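Local coordinates for bifunctional GH43-CE protein (Bacteroides eggerthii, PDB 6MLY), which probably hydrolyses xylan-derived chains as a family 43 xylosidase and joins this activity to a second, esterase-like domain of the alpha/beta-hydrolase type, at residues 105-110 against 125-130; 546-551 against 615-620; 609-614 against 660-665. All blocks are in the same frame, centred on the assembly; numbering follows the deposited sequence.

Contact 1 (105-110 against 125-130)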
loop_
_atom_site.group_PDB
_atom_site.type_symbol
_atom_site.label_atom_id
_atom_site.label_comp_id
_atom_site.label_asym_id
_atom_site.label_seq_id
_atom_site.Cartn_x
_atom_site.Cartn_y
_atom_site.Cartn_z
ATOM N N GLY A 105 17.001 -28.088 31.454
ATOM C CA GLY A 105 15.971 -28.917 30.828
ATOM C C GLY A 105 14.634 -28.213 30.638
ATOM O O GLY A 105 13.712 -28.809 30.076
ATOM N N VAL A 106 14.507 -26.961 31.093
ATOM C CA VAL A 106 13.221 -26.263 31.036
ATOM C C VAL A 106 13.387 -24.928 30.299
ATOM O O VAL A 106 14.285 -24.142 30.619
ATOM C CB VAL A 106 12.623 -26.066 32.442
ATOM C CG1 VAL A 106 11.414 -25.138 32.418
ATOM C CG2 VAL A 106 12.257 -27.397 33.081
ATOM N N TYR A 107 12.504 -24.691 29.321
ATOM C CA TYR A 107 12.413 -23.420 28.616
ATOM C C TYR A 107 11.627 -22.429 29.479
ATOM O O TYR A 107 10.583 -22.772 30.034
ATOM C CB TYR A 107 11.755 -23.604 27.243
ATOM C CG TYR A 107 12.589 -24.388 26.262
ATOM C CD1 TYR A 107 12.397 -25.750 26.089
ATOM C CD2 TYR A 107 13.592 -23.774 25.530
ATOM C CE1 TYR A 107 13.171 -26.481 25.203
ATOM C CE2 TYR A 107 14.378 -24.492 24.643
ATOM C CZ TYR A 107 14.166 -25.850 24.478
ATOM O OH TYR A 107 14.933 -26.569 23.609
ATOM N N TYR A 108 12.140 -21.199 29.563
ATOM C CA TYR A 108 11.546 -20.135 30.363
ATOM C C TYR A 108 11.287 -18.916 29.474
ATOM O O TYR A 108 12.224 -18.368 28.877
ATOM C CB TYR A 108 12.459 -19.766 31.535
ATOM C CG TYR A 108 12.594 -20.841 32.582
ATOM C CD1 TYR A 108 13.602 -21.788 32.510
ATOM C CD2 TYR A 108 11.707 -20.917 33.642
ATOM C CE1 TYR A 108 13.733 -22.780 33.470
ATOM C CE2 TYR A 108 11.820 -21.905 34.606
ATOM C CZ TYR A 108 12.838 -22.839 34.525
ATOM O OH TYR A 108 12.944 -23.812 35.475
ATOM N N LEU A 109 10.011 -18.510 29.414
ATOM C CA LEU A 109 9.534 -17.416 28.570
ATOM C C LEU A 109 8.751 -16.407 29.422
ATOM O O LEU A 109 7.814 -16.783 30.127
ATOM C CB LEU A 109 8.648 -18.007 27.471
ATOM C CG LEU A 109 8.779 -17.338 26.108
ATOM C CD1 LEU A 109 7.760 -17.906 25.130
ATOM C CD2 LEU A 109 8.635 -15.830 26.229
ATOM N N SER A 110 9.139 -15.128 29.343
ATOM C CA SER A 110 8.473 -14.053 30.077
ATOM C C SER A 110 8.030 -12.946 29.112
ATOM O O SER A 110 8.680 -12.711 28.102
ATOM C CB SER A 110 9.370 -13.489 31.146
ATOM O OG SER A 110 10.306 -12.574 30.594
ATOM N N LYS A 125 8.758 -27.989 29.085
ATOM C CA LYS A 125 9.876 -28.873 28.721
ATOM C C LYS A 125 9.868 -29.146 27.210
ATOM O O LYS A 125 10.760 -29.808 26.697
ATOM C CB LYS A 125 9.809 -30.182 29.518
ATOM C CG LYS A 125 10.165 -30.050 30.995
ATOM C CD LYS A 125 9.911 -31.301 31.827
ATOM C CE LYS A 125 11.172 -32.044 32.219
ATOM N NZ LYS A 125 10.856 -33.274 32.986
ATOM N N ASN A 126 8.856 -28.637 26.504
ATOM C CA ASN A 126 8.770 -28.756 25.045
ATOM C C ASN A 126 8.224 -27.441 24.476
ATOM O O ASN A 126 7.020 -27.192 24.518
ATOM C CB ASN A 126 7.916 -29.958 24.631
ATOM C CG ASN A 126 8.039 -30.304 23.162
ATOM O OD1 ASN A 126 8.482 -29.487 22.356
ATOM N ND2 ASN A 126 7.643 -31.514 22.803
ATOM N N LEU A 127 9.124 -26.621 23.923
ATOM C CA LEU A 127 8.808 -25.249 23.486
ATOM C C LEU A 127 7.877 -25.244 22.259
ATOM O O LEU A 127 7.219 -24.242 21.988
ATOM C CB LEU A 127 10.126 -24.523 23.191
ATOM C CG LEU A 127 10.047 -23.002 23.087
ATOM C CD1 LEU A 127 9.374 -22.400 24.308
ATOM C CD2 LEU A 127 11.431 -22.404 22.902
ATOM N N GLU A 128 7.802 -26.363 21.532
ATOM C CA GLU A 128 7.021 -26.444 20.304
ATOM C C GLU A 128 5.584 -26.911 20.587
ATOM O O GLU A 128 4.671 -26.517 19.867
ATOM C CB GLU A 128 7.727 -27.360 19.304
ATOM C CG GLU A 128 9.154 -26.924 19.003
ATOM C CD GLU A 128 9.928 -27.804 18.033
ATOM O OE1 GLU A 128 11.152 -27.599 17.899
ATOM O OE2 GLU A 128 9.311 -28.695 17.415
ATOM N N LYS A 129 5.382 -27.741 21.622
ATOM C CA LYS A 129 4.079 -28.409 21.858
ATOM C C LYS A 129 3.442 -28.003 23.197
ATOM O O LYS A 129 2.217 -28.040 23.328
ATOM C CB LYS A 129 4.242 -29.933 21.808
ATOM C CG LYS A 129 4.891 -30.469 20.537
ATOM C CD LYS A 129 4.845 -31.984 20.415
ATOM C CE LYS A 129 6.100 -32.574 19.796
ATOM N NZ LYS A 129 6.397 -33.928 20.325
ATOM N N GLY A 130 4.257 -27.647 24.195
ATOM C CA GLY A 130 3.761 -27.350 25.535
ATOM C C GLY A 130 3.580 -28.623 26.361
ATOM O O GLY A 130 4.169 -29.654 26.039
#
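Leu127 lies across the ring of Tyr107 at about a right angle, and this pair forms the close-packed half of the contact. Leu127 CB sits over one face of the Tyr107 ring, 4.0 Å from its centroid and 14° off the normal, a CH-pi contact displaced toward the rim. With CG anti to the backbone N (chi1 -164°), the two methyls of Leu127 reach across the base of the tyrosine: CD2 comes within 3.7 Å of Tyr107 CD2, and CD1 approaches Tyr107 CB at 4.0 Å. Leu127 is buried, packing also on Leu100 and Trp132, while Tyr43 meets the Tyr107 ring edge-to-face. The side nearer solvent is looser. There the aliphatic part of exposed Lys125 brushes the start of the strand, its CG 4.0 Å from Val106 CG2 and 3.9 Å from the carbonyl O of Gly105. The carbonyl O of Lys125 lies near the plane of the Tyr107 ring, at its edge, 4.4 Å from CE1. Strand 106-113 belongs to a four-stranded antiparallel sheet, and residues 125-130 lie in the loop between its strands 118-124 and 133-137, as in a blade of the five-bladed beta-propeller of family 43 glycoside hydrolases.

Contact 2 (546-551 against 615-620); sequences YKVVVL and YKLDTS
Two backbone hydrogen bonds grip Tyr546 between Lys616 and Asp618: Tyr546 N donates to Lys616 O at 2.8 Å, and Asp618 N donates to Tyr546 O at 2.6 Å. Both bend to 143° at the hydrogen, and the second donor stands above the carbonyl plane of Tyr546. They make the parallel bridge that pairs Tyr546 with Leu617. Beyond it the strands diverge, their axes 70° apart, and Val548 takes its backbone bonds from Phe621 and Gly623 instead. Asp618 opens an Asx turn, its OD1 accepting from Ser620 N at 3.0 Å and also from Ser620 OG at 2.7 Å. With CG anti to the backbone N (chi1 -175°), the carboxylate runs alongside Lys547, whose CE lies 3.6 Å from Asp618 OD2. The ammonium stops short of a salt bridge, with Lys547 NZ 4.2 Å from Asp618 OD2, and bonds to the carbonyl O of Ala789. Packing is modest: Val548 CG2 meets Leu617 CB at 3.8 Å, the side chains crossing nearly at right angles, and Tyr546 lies beside Lys616 with both pointing the same way. Main-chain bonding therefore joins the start of this inner strand of the alpha/beta-hydrolase sheet to 617-619, and the Lys547-Asp618 attraction probably adds only a weak electrostatic contribution beside a carboxylate already fixed by its own turn.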
loop_
_atom_site.group_PDB
_atom_site.type_symbol
_atom_site.label_atom_id
_atom_site.label_comp_id
_atom_site.label_asym_id
_atom_site.label_seq_id
_atom_site.Cartn_x
_atom_site.Cartn_y
_atom_site.Cartn_z
ATOM N N TYR A 546 4.586 -2.056 -24.311
ATOM C CA TYR A 546 3.221 -1.599 -24.560
ATOM C C TYR A 546 3.244 -0.171 -25.114
ATOM O O TYR A 546 4.044 0.665 -24.684
ATOM C CB TYR A 546 2.397 -1.643 -23.273
ATOM C CG TYR A 546 2.281 -3.010 -22.654
ATOM C CD1 TYR A 546 1.441 -3.968 -23.198
ATOM C CD2 TYR A 546 3.012 -3.348 -21.526
ATOM C CE1 TYR A 546 1.327 -5.229 -22.635
ATOM C CE2 TYR A 546 2.906 -4.603 -20.947
ATOM C CZ TYR A 546 2.063 -5.547 -21.508
ATOM O OH TYR A 546 1.953 -6.783 -20.950
ATOM N N LYS A 547 2.347 0.100 -26.065
ATOM C CA LYS A 547 2.200 1.434 -26.619
ATOM C C LYS A 547 1.372 2.246 -25.620
ATOM O O LYS A 547 0.540 1.687 -24.905
ATOM C CB LYS A 547 1.617 1.337 -28.031
ATOM C CG LYS A 547 2.245 0.228 -28.865
ATOM C CD LYS A 547 2.394 0.527 -30.331
ATOM C CE LYS A 547 3.280 -0.484 -31.026
ATOM N NZ LYS A 547 3.592 -0.082 -32.416
ATOM N N VAL A 548 1.650 3.552 -25.544
ATOM C CA VAL A 548 1.199 4.388 -24.432
ATOM C C VAL A 548 -0.015 5.215 -24.866
ATOM O O VAL A 548 -0.119 5.611 -26.031
ATOM C CB VAL A 548 2.333 5.303 -23.932
ATOM C CG1 VAL A 548 1.906 6.127 -22.727
ATOM C CG2 VAL A 548 3.597 4.516 -23.621
ATOM N N VAL A 549 -0.925 5.465 -23.914
ATOM C CA VAL A 549 -1.955 6.494 -24.058
ATOM C C VAL A 549 -2.124 7.198 -22.705
ATOM O O VAL A 549 -2.324 6.543 -21.679
ATOM C CB VAL A 549 -3.290 5.926 -24.587
ATOM C CG1 VAL A 549 -4.397 6.975 -24.579
ATOM C CG2 VAL A 549 -3.143 5.322 -25.980
ATOM N N VAL A 550 -2.053 8.537 -22.744
ATOM C CA VAL A 550 -2.098 9.434 -21.585
ATOM C C VAL A 550 -3.546 9.882 -21.349
ATOM O O VAL A 550 -4.313 10.017 -22.296
ATOM C CB VAL A 550 -1.177 10.648 -21.818
ATOM C CG1 VAL A 550 -1.310 11.701 -20.729
ATOM C CG2 VAL A 550 0.271 10.221 -21.983
ATOM N N LEU A 551 -3.898 10.125 -20.081
ATOM C CA LEU A 551 -5.215 10.634 -19.696
ATOM C C LEU A 551 -5.042 11.923 -18.883
ATOM O O LEU A 551 -4.377 11.916 -17.838
ATOM C CB LEU A 551 -5.955 9.589 -18.851
ATOM C CG LEU A 551 -5.901 8.141 -19.337
ATOM C CD1 LEU A 551 -6.630 7.230 -18.359
ATOM C CD2 LEU A 551 -6.501 8.004 -20.729
ATOM N N TYR A 615 9.356 0.751 -17.436
ATOM C CA TYR A 615 7.920 0.416 -17.288
ATOM C C TYR A 615 7.371 -0.296 -18.535
ATOM O O TYR A 615 6.161 -0.355 -18.708
ATOM C CB TYR A 615 7.091 1.673 -17.008
ATOM C CG TYR A 615 7.497 2.465 -15.790
ATOM C CD1 TYR A 615 7.199 2.020 -14.513
ATOM C CD2 TYR A 615 8.156 3.679 -15.910
ATOM C CE1 TYR A 615 7.556 2.748 -13.390
ATOM C CE2 TYR A 615 8.518 4.423 -14.800
ATOM C CZ TYR A 615 8.216 3.956 -13.533
ATOM O OH TYR A 615 8.574 4.679 -12.431
ATOM N N LYS A 616 8.260 -0.837 -19.379
ATOM C CA LYS A 616 7.911 -1.643 -20.563
ATOM C C LYS A 616 7.024 -0.826 -21.517
ATOM O O LYS A 616 6.032 -1.342 -22.046
ATOM C CB LYS A 616 7.229 -2.953 -20.142
ATOM C CG LYS A 616 8.046 -3.862 -19.227
ATOM C CD LYS A 616 7.546 -5.300 -19.162
ATOM C CE LYS A 616 6.136 -5.431 -18.618
ATOM N NZ LYS A 616 5.659 -6.838 -18.617
ATOM N N LEU A 617 7.399 0.442 -21.745
ATOM C CA LEU A 617 6.613 1.380 -22.570
ATOM C C LEU A 617 7.281 1.567 -23.939
ATOM O O LEU A 617 8.383 2.110 -24.033
ATOM C CB LEU A 617 6.481 2.726 -21.847
ATOM C CG LEU A 617 5.805 2.685 -20.475
ATOM C CD1 LEU A 617 5.607 4.088 -19.922
ATOM C CD2 LEU A 617 4.472 1.952 -20.533
ATOM N N ASP A 618 6.581 1.108 -24.985
ATOM C CA ASP A 618 6.926 1.338 -26.383
ATOM C C ASP A 618 6.472 2.755 -26.746
ATOM O O ASP A 618 5.302 2.971 -27.056
ATOM C CB ASP A 618 6.281 0.280 -27.288
ATOM C CG ASP A 618 6.664 0.355 -28.761
ATOM O OD1 ASP A 618 7.096 1.435 -29.212
ATOM O OD2 ASP A 618 6.513 -0.674 -29.454
ATOM N N THR A 619 7.407 3.710 -26.706
ATOM C CA THR A 619 7.110 5.112 -26.988
ATOM C C THR A 619 7.354 5.426 -28.472
ATOM O O THR A 619 7.734 6.546 -28.808
ATOM C CB THR A 619 7.934 6.031 -26.082
ATOM O OG1 THR A 619 9.303 5.920 -26.472
ATOM C CG2 THR A 619 7.779 5.692 -24.617
ATOM N N SER A 620 7.157 4.430 -29.345
ATOM C CA SER A 620 6.992 4.668 -30.769
ATOM C C SER A 620 5.587 5.240 -31.006
ATOM O O SER A 620 5.348 5.901 -32.011
ATOM C CB SER A 620 7.239 3.416 -31.578
ATOM O OG SER A 620 6.158 2.501 -31.462
#

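Contact 3 (609-614 against 660-665)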
loop_
_atom_site.group_PDB
_atom_site.type_symbol
_atom_site.label_atom_id
_atom_site.label_comp_id
_atom_site.label_asym_id
_atom_site.label_seq_id
_atom_site.Cartn_x
_atom_site.Cartn_y
_atom_site.Cartn_z
ATOM N N ARG A 609 9.172 8.774 -22.014
ATOM C CA ARG A 609 10.132 8.300 -22.999
ATOM C C ARG A 609 11.438 7.951 -22.280
ATOM O O ARG A 609 12.034 6.906 -22.528
ATOM C CB ARG A 609 10.334 9.346 -24.103
ATOM C CG ARG A 609 9.144 9.496 -25.045
ATOM C CD ARG A 609 9.516 10.023 -26.420
ATOM N NE ARG A 609 8.422 9.908 -27.373
ATOM C CZ ARG A 609 7.440 10.801 -27.520
ATOM N NH1 ARG A 609 7.350 11.827 -26.691
ATOM N NH2 ARG A 609 6.549 10.664 -28.491
ATOM N N ALA A 610 11.845 8.829 -21.359
ATOM C CA ALA A 610 13.121 8.740 -20.672
ATOM C C ALA A 610 13.157 7.510 -19.755
ATOM O O ALA A 610 14.227 6.933 -19.534
ATOM C CB ALA A 610 13.360 10.012 -19.898
ATOM N N ASN A 611 11.988 7.119 -19.229
ATOM C CA ASN A 611 11.867 5.993 -18.308
ATOM C C ASN A 611 11.115 4.834 -18.975
ATOM O O ASN A 611 10.588 3.962 -18.287
ATOM C CB ASN A 611 11.191 6.426 -17.004
ATOM C CG ASN A 611 12.084 7.300 -16.147
ATOM O OD1 ASN A 611 12.701 6.820 -15.188
ATOM N ND2 ASN A 611 12.175 8.574 -16.500
ATOM N N ALA A 612 11.116 4.802 -20.314
ATOM C CA ALA A 612 10.290 3.871 -21.096
ATOM C C ALA A 612 10.702 2.417 -20.819
ATOM O O ALA A 612 9.856 1.581 -20.481
ATOM C CB ALA A 612 10.394 4.205 -22.565
ATOM N N ALA A 613 12.004 2.137 -20.959
ATOM C CA ALA A 613 12.588 0.797 -20.781
ATOM C C ALA A 613 12.147 0.175 -19.445
ATOM O O ALA A 613 11.868 -1.024 -19.372
ATOM C CB ALA A 613 14.094 0.885 -20.872
ATOM N N LYS A 614 12.081 1.006 -18.401
ATOM C CA LYS A 614 11.770 0.575 -17.033
ATOM C C LYS A 614 10.351 -0.001 -16.938
ATOM O O LYS A 614 10.173 -1.096 -16.411
ATOM C CB LYS A 614 11.943 1.755 -16.074
ATOM C CG LYS A 614 11.196 1.644 -14.754
ATOM C CD LYS A 614 11.872 2.397 -13.630
ATOM C CE LYS A 614 12.028 3.878 -13.903
ATOM N NZ LYS A 614 12.971 4.501 -12.946
ATOM N N GLY A 660 10.770 19.054 -15.623
ATOM C CA GLY A 660 11.467 17.843 -15.141
ATOM C C GLY A 660 12.979 17.949 -15.262
ATOM O O GLY A 660 13.544 19.045 -15.194
ATOM N N LEU A 661 13.631 16.792 -15.433
ATOM C CA LEU A 661 15.079 16.716 -15.626
ATOM C C LEU A 661 15.398 15.953 -16.921
ATOM O O LEU A 661 16.513 15.470 -17.098
ATOM C CB LEU A 661 15.728 16.018 -14.423
ATOM C CG LEU A 661 15.379 16.560 -13.036
ATOM C CD1 LEU A 661 15.991 15.674 -11.965
ATOM C CD2 LEU A 661 15.843 17.998 -12.867
ATOM N N TYR A 662 14.427 15.861 -17.833
ATOM C CA TYR A 662 14.610 15.140 -19.090
ATOM C C TYR A 662 14.247 16.053 -20.259
ATOM O O TYR A 662 13.356 15.729 -21.038
ATOM C CB TYR A 662 13.786 13.849 -19.061
ATOM C CG TYR A 662 13.969 13.011 -17.819
ATOM C CD1 TYR A 662 13.071 13.084 -16.763
ATOM C CD2 TYR A 662 15.040 12.140 -17.694
ATOM C CE1 TYR A 662 13.225 12.308 -15.624
ATOM C CE2 TYR A 662 15.209 11.359 -16.561
ATOM C CZ TYR A 662 14.300 11.442 -15.520
ATOM O OH TYR A 662 14.469 10.683 -14.396
ATOM N N PRO A 663 14.931 17.212 -20.431
ATOM C CA PRO A 663 14.632 18.133 -21.532
ATOM C C PRO A 663 15.160 17.647 -22.891
ATOM O O PRO A 663 14.687 18.090 -23.930
ATOM C CB PRO A 663 15.355 19.419 -21.109
ATOM C CG PRO A 663 16.538 18.932 -20.297
ATOM C CD PRO A 663 16.041 17.688 -19.591
ATOM N N SER A 664 16.146 16.745 -22.842
ATOM C CA SER A 664 16.743 16.043 -23.985
ATOM C C SER A 664 15.671 15.356 -24.850
ATOM O O SER A 664 15.771 15.340 -26.075
ATOM C CB SER A 664 17.771 15.045 -23.458
ATOM O OG SER A 664 18.313 14.232 -24.489
ATOM N N PHE A 665 14.651 14.784 -24.198
ATOM C CA PHE A 665 13.733 13.829 -24.813
ATOM C C PHE A 665 12.546 14.558 -25.441
ATOM O O PHE A 665 12.271 15.704 -25.108
ATOM C CB PHE A 665 13.253 12.809 -23.776
ATOM C CG PHE A 665 14.337 11.889 -23.270
ATOM C CD1 PHE A 665 15.187 12.287 -22.250
ATOM C CD2 PHE A 665 14.520 10.634 -23.833
ATOM C CE1 PHE A 665 16.190 11.446 -21.797
ATOM C CE2 PHE A 665 15.524 9.795 -23.380
ATOM C CZ PHE A 665 16.356 10.201 -22.361
#
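The methyl group of Ala610 overlaps the ring of Phe665, CB standing over its centre 3.7 Å from the centroid and only 11° off the normal, a CH-pi contact. The same methyl touches a second aromatic group, Tyr662, in an oblique approach, Ala610 CB lying 3.5 Å from Tyr662 CD2, and so fills the corner between the two rings. Next to it the amide of Asn611 comes over a face of the Tyr662 ring, ND2 being 3.7 Å from CZ, with the amide and ring planes 89° apart. Asn611 CG is anti to the carbonyl carbon (chi1 -72°), which leads the amide toward the tyrosine, and ND2 also donates to the carbonyl O of Phe607, a bond that helps fix its rotation. These residues mark the end of helix 596-610, which in this alpha/beta-hydrolase fold connects strand 579-584 to the strand pair 617-619 and 621-627; Asn611 is the first residue to leave helical geometry. Facing it, 660-665 belongs to the irregular loop that precedes strand 671-675. An alanine in place of Tyr662 would probably strip the Asn611 amide of the ring beneath it and open a gap on one side of the Ala610 methyl. Arg609 contributes through CB, 4.4 Å from Phe665 CD2, while its guanidinium turns away and bonds through NH2 to the carbonyl O of Arg668.

Overall arrangement
Contacts 2 and 3 belong to the esterase-like domain and adjoin, their centres 12 Å apart. The chain leaving helix 596-610 in contact 3 enters strand 617-619 of contact 2, and Leu617 N probably hydrogen-bonds to Ala612 O at 3.0 Å; Thr619 CG2 also packs on Ala612 CB at 3.6 Å. Contact 1 lies in the glycoside hydrolase domain, on the opposite side of the chain's centre, about 58 Å from contact 2 and 59 Å from contact 3 between centres. All three lie away from Asp143, predicted to tune the acid glutamate, and from the sodium site of Thr639, Tyr720, Asp722 and Asp725.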